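Local structure of angiopoietin-related protein 6 (Homo sapiens, 6Y43) at residues 83-97 against 111-125. The protein is a secreted angiopoietin-like factor whose fibrinogen-like globe domain, which carries a calcium ion, probably serves in ligand or receptor recognition. Sequence-based numbering, arbitrary orientation.
Sequences LEPVYQLTSRGDHEL and AHYDGFSLEPESDHY
L97 and Y113 form an antiparallel hydrogen-bonded pair, with Y113 N to L97 O at 2.9 Å and L97 N to Y113 O in return. Past the corner at D114, strand 115-118 crosses helix 83-90, 7.1 Å between axes at 128°. Y125 meets the first turn of that helix through L83 and E84. L83 CB stands over one face of the Y125 ring, 3.5 Å from its centroid and almost on the normal, in a CH-pi contact. Y125 OH donates to E84 OE1 at 2.6 Å, on the anti lone pair of that carboxylate oxygen; a water links the same oxygen to E121 N. A phenylalanine here would keep the face for L83 but would probably leave E84 OE1 without its hydroxyl donor. P120 CB sits over a face of the Y87 ring, while L118 O lies at that ring's edge. F116 turns its ring to the helix, chi1 167° setting CG anti to the backbone N, and its CE2 meets both V86 CG1, at the ring edge, and T90 CG2. L97 CB packs on F116 CB at 3.8 Å. T90 OG1 donates to V86 O and takes a weak bond from L118 N. The helix thus packs against strand 108-118, the hairpin partner of strand 95-102 in the fibrinogen-like domain, and F116 also touches I51 of strand 48-54 and I217 of strand 212-219.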
loop_
_atom_site.group_PDB
_atom_site.type_symbol
_atom_site.label_atom_id
_atom_site.label_comp_id
_atom_site.label_asym_id
_atom_site.label_seq_id
_atom_site.Cartn_x
_atom_site.Cartn_y
_atom_site.Cartn_z
ATOM N N LEU A 83 -6.520 -7.183 1.239
ATOM C CA LEU A 83 -6.393 -7.743 -0.093
ATOM C C LEU A 83 -7.744 -7.873 -0.783
ATOM O O LEU A 83 -7.857 -7.619 -1.990
ATOM C CB LEU A 83 -5.712 -9.098 -0.008
ATOM C CG LEU A 83 -4.255 -9.043 0.462
ATOM C CD1 LEU A 83 -3.851 -10.412 1.010
ATOM C CD2 LEU A 83 -3.301 -8.584 -0.620
ATOM N N GLU A 84 -8.780 -8.298 -0.048
ATOM C CA GLU A 84 -10.072 -8.484 -0.709
ATOM C C GLU A 84 -10.657 -7.137 -1.108
ATOM O O GLU A 84 -11.030 -6.968 -2.280
ATOM C CB GLU A 84 -11.012 -9.299 0.182
ATOM C CG GLU A 84 -12.381 -9.578 -0.472
ATOM C CD GLU A 84 -12.278 -10.368 -1.788
ATOM O OE1 GLU A 84 -11.229 -11.017 -2.039
ATOM O OE2 GLU A 84 -13.260 -10.343 -2.573
ATOM N N PRO A 85 -10.749 -6.140 -0.222
ATOM C CA PRO A 85 -11.203 -4.816 -0.684
ATOM C C PRO A 85 -10.386 -4.274 -1.856
ATOM O O PRO A 85 -10.940 -3.733 -2.825
ATOM C CB PRO A 85 -11.061 -3.948 0.578
ATOM C CG PRO A 85 -11.115 -4.911 1.720
ATOM C CD PRO A 85 -10.461 -6.177 1.219
ATOM N N VAL A 86 -9.069 -4.432 -1.824
ATOM C CA VAL A 86 -8.264 -3.887 -2.919
ATOM C C VAL A 86 -8.514 -4.665 -4.209
ATOM O O VAL A 86 -8.560 -4.088 -5.306
ATOM C CB VAL A 86 -6.767 -3.877 -2.544
ATOM C CG1 VAL A 86 -5.929 -3.490 -3.765
ATOM C CG2 VAL A 86 -6.511 -2.945 -1.383
ATOM N N TYR A 87 -8.658 -5.989 -4.103
ATOM C CA TYR A 87 -9.069 -6.788 -5.249
ATOM C C TYR A 87 -10.380 -6.265 -5.831
ATOM O O TYR A 87 -10.502 -6.064 -7.045
ATOM C CB TYR A 87 -9.214 -8.261 -4.840
ATOM C CG TYR A 87 -9.952 -9.057 -5.890
ATOM C CD1 TYR A 87 -9.349 -9.340 -7.110
ATOM C CD2 TYR A 87 -11.255 -9.493 -5.676
ATOM C CE1 TYR A 87 -10.026 -10.027 -8.086
ATOM C CE2 TYR A 87 -11.940 -10.186 -6.657
ATOM C CZ TYR A 87 -11.314 -10.451 -7.857
ATOM O OH TYR A 87 -11.972 -11.146 -8.846
ATOM N N GLN A 88 -11.374 -6.038 -4.972
ATOM C CA GLN A 88 -12.659 -5.549 -5.454
ATOM C C GLN A 88 -12.514 -4.214 -6.168
ATOM O O GLN A 88 -13.113 -3.998 -7.231
ATOM C CB GLN A 88 -13.629 -5.429 -4.280
ATOM C CG GLN A 88 -13.977 -6.753 -3.631
ATOM C CD GLN A 88 -14.819 -7.608 -4.523
ATOM O OE1 GLN A 88 -15.732 -7.110 -5.186
ATOM N NE2 GLN A 88 -14.526 -8.912 -4.555
ATOM N N LEU A 89 -11.719 -3.308 -5.607
ATOM C CA LEU A 89 -11.536 -2.001 -6.220
ATOM C C LEU A 89 -10.802 -2.098 -7.549
ATOM O O LEU A 89 -11.142 -1.392 -8.499
ATOM C CB LEU A 89 -10.762 -1.081 -5.281
ATOM C CG LEU A 89 -11.531 -0.559 -4.081
ATOM C CD1 LEU A 89 -10.550 0.170 -3.177
ATOM C CD2 LEU A 89 -12.656 0.344 -4.559
ATOM N N THR A 90 -9.778 -2.943 -7.640
ATOM C CA THR A 90 -8.936 -2.936 -8.827
ATOM C C THR A 90 -9.412 -3.931 -9.872
ATOM O O THR A 90 -8.765 -4.066 -10.915
ATOM C CB THR A 90 -7.477 -3.227 -8.449
ATOM O OG1 THR A 90 -7.354 -4.535 -7.883
ATOM C CG2 THR A 90 -6.988 -2.206 -7.457
ATOM N N SER A 91 -10.504 -4.647 -9.587
ATOM C CA SER A 91 -11.189 -5.533 -10.521
ATOM C C SER A 91 -12.149 -4.790 -11.440
ATOM O O SER A 91 -12.887 -5.430 -12.196
ATOM C CB SER A 91 -11.972 -6.605 -9.753
ATOM O OG SER A 91 -13.230 -6.097 -9.323
ATOM N N ARG A 92 -12.156 -3.461 -11.386
ATOM C CA ARG A 92 -13.089 -2.645 -12.160
ATOM C C ARG A 92 -12.297 -1.468 -12.723
ATOM O O ARG A 92 -12.035 -0.491 -12.015
ATOM C CB ARG A 92 -14.254 -2.178 -11.299
ATOM N N GLY A 93 -11.914 -1.567 -13.994
ATOM C CA GLY A 93 -11.171 -0.507 -14.645
ATOM C C GLY A 93 -9.695 -0.557 -14.309
ATOM O O GLY A 93 -9.221 -1.392 -13.541
ATOM N N ASP A 94 -8.954 0.372 -14.904
ATOM C CA ASP A 94 -7.523 0.487 -14.682
ATOM C C ASP A 94 -7.235 1.463 -13.545
ATOM O O ASP A 94 -8.022 2.381 -13.268
ATOM C CB ASP A 94 -6.822 0.953 -15.954
ATOM C CG ASP A 94 -6.680 -0.160 -16.978
ATOM O OD1 ASP A 94 -6.167 -1.246 -16.612
ATOM O OD2 ASP A 94 -7.091 0.056 -18.137
ATOM N N HIS A 95 -6.104 1.238 -12.867
ATOM C CA HIS A 95 -5.728 2.036 -11.716
ATOM C C HIS A 95 -4.251 2.371 -11.757
ATOM O O HIS A 95 -3.431 1.560 -12.183
ATOM C CB HIS A 95 -6.022 1.323 -10.402
ATOM C CG HIS A 95 -7.474 1.309 -10.064
ATOM N ND1 HIS A 95 -8.347 0.395 -10.607
ATOM C CD2 HIS A 95 -8.212 2.115 -9.265
ATOM C CE1 HIS A 95 -9.564 0.628 -10.144
ATOM N NE2 HIS A 95 -9.508 1.664 -9.325
ATOM N N GLU A 96 -3.930 3.559 -11.262
ATOM C CA GLU A 96 -2.562 3.965 -10.989
ATOM C C GLU A 96 -2.259 3.720 -9.517
ATOM O O GLU A 96 -3.094 4.000 -8.639
ATOM C CB GLU A 96 -2.362 5.440 -11.321
ATOM C CG GLU A 96 -0.962 5.942 -11.059
ATOM C CD GLU A 96 -0.751 7.366 -11.526
ATOM O OE1 GLU A 96 -1.748 8.026 -11.919
ATOM O OE2 GLU A 96 0.417 7.821 -11.479
ATOM N N LEU A 97 -1.075 3.180 -9.252
ATOM C CA LEU A 97 -0.553 3.052 -7.902
ATOM C C LEU A 97 0.488 4.122 -7.653
ATOM O O LEU A 97 1.412 4.286 -8.461
ATOM C CB LEU A 97 0.086 1.683 -7.708
ATOM C CG LEU A 97 0.861 1.459 -6.421
ATOM C CD1 LEU A 97 -0.108 1.356 -5.247
ATOM C CD2 LEU A 97 1.607 0.135 -6.551
ATOM N N ALA A 111 6.902 6.842 -6.172
ATOM C CA ALA A 111 6.903 5.878 -7.263
ATOM C C ALA A 111 5.485 5.775 -7.810
ATOM O O ALA A 111 4.513 5.845 -7.046
ATOM C CB ALA A 111 7.404 4.512 -6.817
ATOM N N HIS A 112 5.369 5.677 -9.134
ATOM C CA HIS A 112 4.096 5.532 -9.815
ATOM C C HIS A 112 4.124 4.294 -10.700
ATOM O O HIS A 112 5.138 4.016 -11.352
ATOM C CB HIS A 112 3.771 6.742 -10.715
ATOM C CG HIS A 112 3.929 8.071 -10.056
ATOM N ND1 HIS A 112 5.159 8.638 -9.800
ATOM C CD2 HIS A 112 3.006 8.974 -9.647
ATOM C CE1 HIS A 112 4.985 9.821 -9.230
ATOM N NE2 HIS A 112 3.689 10.044 -9.120
ATOM N N TYR A 113 3.007 3.566 -10.732
ATOM C CA TYR A 113 2.809 2.446 -11.649
ATOM C C TYR A 113 1.500 2.649 -12.391
ATOM O O TYR A 113 0.437 2.785 -11.772
ATOM C CB TYR A 113 2.825 1.103 -10.915
ATOM C CG TYR A 113 4.135 0.905 -10.198
ATOM C CD1 TYR A 113 4.346 1.473 -8.956
ATOM C CD2 TYR A 113 5.204 0.227 -10.798
ATOM C CE1 TYR A 113 5.564 1.344 -8.313
ATOM C CE2 TYR A 113 6.426 0.095 -10.146
ATOM C CZ TYR A 113 6.604 0.659 -8.918
ATOM O OH TYR A 113 7.829 0.564 -8.280
ATOM N N ASP A 114 1.584 2.707 -13.718
ATOM C CA ASP A 114 0.422 2.937 -14.570
ATOM C C ASP A 114 -0.230 1.589 -14.833
ATOM O O ASP A 114 -0.051 0.957 -15.866
ATOM C CB ASP A 114 0.830 3.640 -15.854
ATOM C CG ASP A 114 1.212 5.093 -15.622
ATOM O OD1 ASP A 114 1.030 5.599 -14.500
ATOM O OD2 ASP A 114 1.683 5.743 -16.570
ATOM N N GLY A 115 -0.998 1.145 -13.857
ATOM C CA GLY A 115 -1.570 -0.176 -13.897
ATOM C C GLY A 115 -1.279 -0.845 -12.582
ATOM O O GLY A 115 -0.129 -0.919 -12.149
ATOM N N PHE A 116 -2.319 -1.347 -11.939
ATOM C CA PHE A 116 -2.166 -1.993 -10.639
ATOM C C PHE A 116 -3.425 -2.816 -10.428
ATOM O O PHE A 116 -4.535 -2.287 -10.517
ATOM C CB PHE A 116 -1.966 -0.977 -9.503
ATOM C CG PHE A 116 -2.119 -1.588 -8.130
ATOM C CD1 PHE A 116 -1.127 -2.401 -7.617
ATOM C CD2 PHE A 116 -3.253 -1.375 -7.361
ATOM C CE1 PHE A 116 -1.256 -2.989 -6.364
ATOM C CE2 PHE A 116 -3.385 -1.977 -6.126
ATOM C CZ PHE A 116 -2.397 -2.787 -5.624
ATOM N N SER A 117 -3.266 -4.101 -10.166
ATOM C CA SER A 117 -4.412 -4.926 -9.819
ATOM C C SER A 117 -3.924 -6.154 -9.074
ATOM O O SER A 117 -2.727 -6.473 -9.065
ATOM C CB SER A 117 -5.224 -5.331 -11.051
ATOM O OG SER A 117 -4.483 -6.239 -11.824
ATOM N N LEU A 118 -4.884 -6.859 -8.482
ATOM C CA LEU A 118 -4.655 -8.116 -7.791
ATOM C C LEU A 118 -5.529 -9.200 -8.395
ATOM O O LEU A 118 -6.669 -8.935 -8.784
ATOM C CB LEU A 118 -4.966 -7.985 -6.293
ATOM C CG LEU A 118 -4.214 -6.947 -5.460
ATOM C CD1 LEU A 118 -4.640 -7.033 -4.010
ATOM C CD2 LEU A 118 -2.702 -7.130 -5.618
ATOM N N GLU A 119 -4.998 -10.420 -8.487
ATOM C CA GLU A 119 -5.837 -11.578 -8.723
ATOM C C GLU A 119 -6.681 -11.838 -7.485
ATOM O O GLU A 119 -6.390 -11.326 -6.407
ATOM C CB GLU A 119 -4.988 -12.808 -9.013
ATOM C CG GLU A 119 -4.145 -12.740 -10.257
ATOM C CD GLU A 119 -4.975 -12.791 -11.511
ATOM O OE1 GLU A 119 -6.066 -13.404 -11.473
ATOM O OE2 GLU A 119 -4.537 -12.213 -12.530
ATOM N N PRO A 120 -7.696 -12.688 -7.589
ATOM C CA PRO A 120 -8.521 -13.015 -6.419
ATOM C C PRO A 120 -7.789 -13.931 -5.443
ATOM O O PRO A 120 -6.658 -14.371 -5.686
ATOM C CB PRO A 120 -9.761 -13.680 -7.039
ATOM C CG PRO A 120 -9.311 -14.180 -8.389
ATOM C CD PRO A 120 -8.222 -13.249 -8.848
ATOM N N GLU A 121 -8.462 -14.208 -4.316
ATOM C CA GLU A 121 -7.863 -15.062 -3.298
ATOM C C GLU A 121 -7.470 -16.418 -3.872
ATOM O O GLU A 121 -6.437 -16.985 -3.483
ATOM C CB GLU A 121 -8.825 -15.262 -2.123
ATOM C CG GLU A 121 -8.205 -16.125 -1.027
ATOM C CD GLU A 121 -9.078 -16.271 0.208
ATOM O OE1 GLU A 121 -10.309 -16.153 0.083
ATOM O OE2 GLU A 121 -8.515 -16.506 1.304
ATOM N N SER A 122 -8.291 -16.954 -4.786
ATOM C CA SER A 122 -8.048 -18.269 -5.376
ATOM C C SER A 122 -6.727 -18.322 -6.131
ATOM O O SER A 122 -6.191 -19.416 -6.374
ATOM C CB SER A 122 -9.199 -18.620 -6.333
ATOM O OG SER A 122 -9.349 -17.636 -7.338
ATOM N N ASP A 123 -6.204 -17.162 -6.523
ATOM C CA ASP A 123 -4.908 -17.045 -7.173
ATOM C C ASP A 123 -3.944 -16.249 -6.305
ATOM O O ASP A 123 -3.041 -15.567 -6.813
ATOM C CB ASP A 123 -5.066 -16.428 -8.560
ATOM C CG ASP A 123 -5.926 -17.288 -9.474
ATOM O OD1 ASP A 123 -7.169 -17.244 -9.352
ATOM O OD2 ASP A 123 -5.357 -18.031 -10.296
ATOM N N HIS A 124 -4.167 -16.308 -4.986
ATOM C CA HIS A 124 -3.236 -15.831 -3.967
ATOM C C HIS A 124 -2.948 -14.338 -4.087
ATOM O O HIS A 124 -1.857 -13.886 -3.722
ATOM C CB HIS A 124 -1.917 -16.623 -4.018
ATOM C CG HIS A 124 -2.097 -18.098 -3.789
ATOM N ND1 HIS A 124 -1.091 -19.027 -3.981
ATOM C CD2 HIS A 124 -3.180 -18.797 -3.374
ATOM C CE1 HIS A 124 -1.556 -20.233 -3.698
ATOM N NE2 HIS A 124 -2.810 -20.116 -3.309
ATOM N N TYR A 125 -3.909 -13.579 -4.619
ATOM C CA TYR A 125 -3.801 -12.126 -4.702
ATOM C C TYR A 125 -2.491 -11.705 -5.369
ATOM O O TYR A 125 -1.872 -10.700 -5.007
ATOM C CB TYR A 125 -3.943 -11.502 -3.318
ATOM C CG TYR A 125 -5.329 -11.649 -2.692
ATOM C CD1 TYR A 125 -6.427 -10.984 -3.214
ATOM C CD2 TYR A 125 -5.513 -12.445 -1.579
ATOM C CE1 TYR A 125 -7.684 -11.105 -2.640
ATOM C CE2 TYR A 125 -6.765 -12.575 -0.979
ATOM C CZ TYR A 125 -7.839 -11.887 -1.510
ATOM O OH TYR A 125 -9.093 -12.020 -0.946
HETATM O O HOH W 1 -11.054 -13.033 -4.058
HETATM O O HOH W 2 -8.262 -6.825 -9.094
HETATM O O HOH W 3 -4.963 -1.290 -13.625
#